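Local structure of ribosomal silencing factor RsfS (Bacillus halodurans, 2O5A) at residues 18-23 against 39-44. The protein probably silences translation by binding ribosomal protein uL14 of the large subunit and thereby blocking its association with the small subunit. Numbering follows the deposited sequence.
Sequences KAEQVV and ICHGNS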
loop_
_atom_site.group_PDB
_atom_site.type_symbol
_atom_site.label_atom_id
_atom_site.label_comp_id
_atom_site.label_asym_id
_atom_site.label_seq_id
_atom_site.Cartn_x
_atom_site.Cartn_y
_atom_site.Cartn_z
ATOM N N LYS A 18 9.023 -15.381 15.907
ATOM C CA LYS A 18 10.293 -14.803 15.465
ATOM C C LYS A 18 10.220 -13.860 14.265
ATOM O O LYS A 18 11.188 -13.747 13.513
ATOM C CB LYS A 18 11.289 -15.921 15.143
ATOM C CG LYS A 18 11.500 -16.924 16.259
ATOM C CD LYS A 18 12.147 -16.287 17.472
ATOM C CE LYS A 18 12.619 -17.358 18.434
ATOM N NZ LYS A 18 13.247 -18.486 17.692
ATOM N N ALA A 19 9.090 -13.185 14.076
ATOM C CA ALA A 19 8.972 -12.262 12.951
ATOM C C ALA A 19 10.008 -11.162 13.112
ATOM O O ALA A 19 10.158 -10.595 14.195
ATOM C CB ALA A 19 7.589 -11.660 12.901
ATOM N N GLU A 20 10.716 -10.857 12.031
ATOM C CA GLU A 20 11.754 -9.836 12.071
ATOM C C GLU A 20 11.326 -8.457 11.574
ATOM O O GLU A 20 10.386 -8.321 10.791
ATOM C CB GLU A 20 12.972 -10.324 11.283
ATOM C CG GLU A 20 13.623 -11.566 11.880
ATOM C CD GLU A 20 14.649 -12.191 10.957
ATOM O OE1 GLU A 20 15.515 -12.949 11.445
ATOM O OE2 GLU A 20 14.583 -11.931 9.741
ATOM N N GLN A 21 12.037 -7.440 12.054
ATOM C CA GLN A 21 11.790 -6.045 11.703
ATOM C C GLN A 21 10.348 -5.605 11.936
ATOM O O GLN A 21 9.720 -5.006 11.062
ATOM C CB GLN A 21 12.176 -5.787 10.246
ATOM C CG GLN A 21 13.586 -6.229 9.894
ATOM C CD GLN A 21 14.147 -5.485 8.700
ATOM O OE1 GLN A 21 13.426 -5.174 7.752
ATOM N NE2 GLN A 21 15.443 -5.205 8.733
ATOM N N VAL A 22 9.831 -5.900 13.125
ATOM C CA VAL A 22 8.468 -5.528 13.478
ATOM C C VAL A 22 8.340 -4.013 13.590
ATOM O O VAL A 22 9.078 -3.367 14.336
ATOM C CB VAL A 22 8.047 -6.158 14.824
ATOM C CG1 VAL A 22 6.729 -5.558 15.294
ATOM C CG2 VAL A 22 7.912 -7.660 14.669
ATOM N N VAL A 23 7.396 -3.453 12.839
ATOM C CA VAL A 23 7.156 -2.016 12.849
ATOM C C VAL A 23 5.665 -1.716 12.879
ATOM O O VAL A 23 4.887 -2.290 12.115
ATOM C CB VAL A 23 7.771 -1.331 11.605
ATOM C CG1 VAL A 23 7.322 0.121 11.529
ATOM C CG2 VAL A 23 9.286 -1.402 11.674
ATOM N N ILE A 39 3.713 -4.123 10.754
ATOM C CA ILE A 39 4.530 -4.721 9.707
ATOM C C ILE A 39 5.699 -5.551 10.218
ATOM O O ILE A 39 6.317 -5.242 11.240
ATOM C CB ILE A 39 5.055 -3.644 8.757
ATOM C CG1 ILE A 39 3.910 -2.663 8.497
ATOM C CG2 ILE A 39 5.623 -4.284 7.487
ATOM C CD1 ILE A 39 4.207 -1.531 7.610
ATOM N N CYS A 40 5.981 -6.616 9.485
ATOM C CA CYS A 40 7.061 -7.526 9.811
ATOM C C CYS A 40 7.247 -8.461 8.634
ATOM O O CYS A 40 6.513 -8.383 7.646
ATOM C CB CYS A 40 6.717 -8.322 11.067
ATOM S SG CYS A 40 5.255 -9.369 10.897
ATOM N N HIS A 41 8.227 -9.348 8.735
ATOM C CA HIS A 41 8.478 -10.271 7.647
ATOM C C HIS A 41 9.065 -11.594 8.107
ATOM O O HIS A 41 9.591 -11.710 9.215
ATOM C CB HIS A 41 9.414 -9.625 6.624
ATOM C CG HIS A 41 10.850 -9.599 7.043
ATOM N ND1 HIS A 41 11.573 -10.745 7.297
ATOM C CD2 HIS A 41 11.700 -8.565 7.256
ATOM C CE1 HIS A 41 12.803 -10.418 7.642
ATOM N NE2 HIS A 41 12.908 -9.105 7.626
ATOM N N GLY A 42 8.959 -12.588 7.233
ATOM C CA GLY A 42 9.497 -13.906 7.514
ATOM C C GLY A 42 10.613 -14.147 6.520
ATOM O O GLY A 42 10.678 -13.472 5.493
ATOM N N ASN A 43 11.492 -15.100 6.810
ATOM C CA ASN A 43 12.609 -15.387 5.919
ATOM C C ASN A 43 12.309 -16.504 4.925
ATOM O O ASN A 43 13.142 -16.834 4.081
ATOM C CB ASN A 43 13.850 -15.735 6.737
ATOM C CG ASN A 43 14.232 -14.631 7.705
ATOM O OD1 ASN A 43 14.257 -13.457 7.341
ATOM N ND2 ASN A 43 14.528 -15.005 8.943
ATOM N N SER A 44 11.119 -17.083 5.032
ATOM C CA SER A 44 10.699 -18.154 4.136
ATOM C C SER A 44 9.179 -18.170 4.131
ATOM O O SER A 44 8.547 -17.614 5.027
ATOM C CB SER A 44 11.222 -19.506 4.622
ATOM O OG SER A 44 10.540 -19.933 5.789
#
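The imidazole of His41 lies against Glu20 and Gln21: the backbone O of Glu20 sits over one face, 3.8 Å above the ring plane and offset toward its rim, while Gln21 OE1 approaches the ring edge in plane, 3.8 Å from CD2 of His41. The Glu20 carboxylate plane stands almost perpendicular to the ring, at 89°; OE2 and CB of Glu20 both come to CE1 of His41. With chi1 of 77°, His41 CG lies between its own backbone N and carbonyl carbon, which turns the ring toward Glu20 and Gln21, and Tyr97 meets the ring as well. Glu20 extends past the ring to Asn43, whose ND2 gives weak, tentative hydrogen bonds to both carboxylate oxygens, a straight one to OE1 and a bent one to OE2; the closeness of Asn43 OD1 to OE2 leaves the amide orientation doubtful. An alanine in place of His41 removes the ring and would probably open a gap between Glu20, Gln21 and Tyr97, with the Gln21 side chain freer to turn.

The backbones pair antiparallel in the beta hairpin of strands 22-26 and 36-42. Glu20 and His41 exchange two 3.2 Å hydrogen bonds, N to O in each direction, and Val23 and Ile39 form a second hydrogen-bonded pair. One extra residue on the 18-23 side makes a beta bulge, where the chain turns a corner at Gln21. On the sheet face away from His41, Ala19 CB meets Cys40 SG at 3.8 Å and Val22 CG2 packs on Cys40 CB, where Val14 of helix 4-16 touches all three side chains. Two backbone-bonded pairs, one on each side of the bulge, thus set the register; the side-chain contacts at His41 and Asn43 add to them and are probably the more yielding.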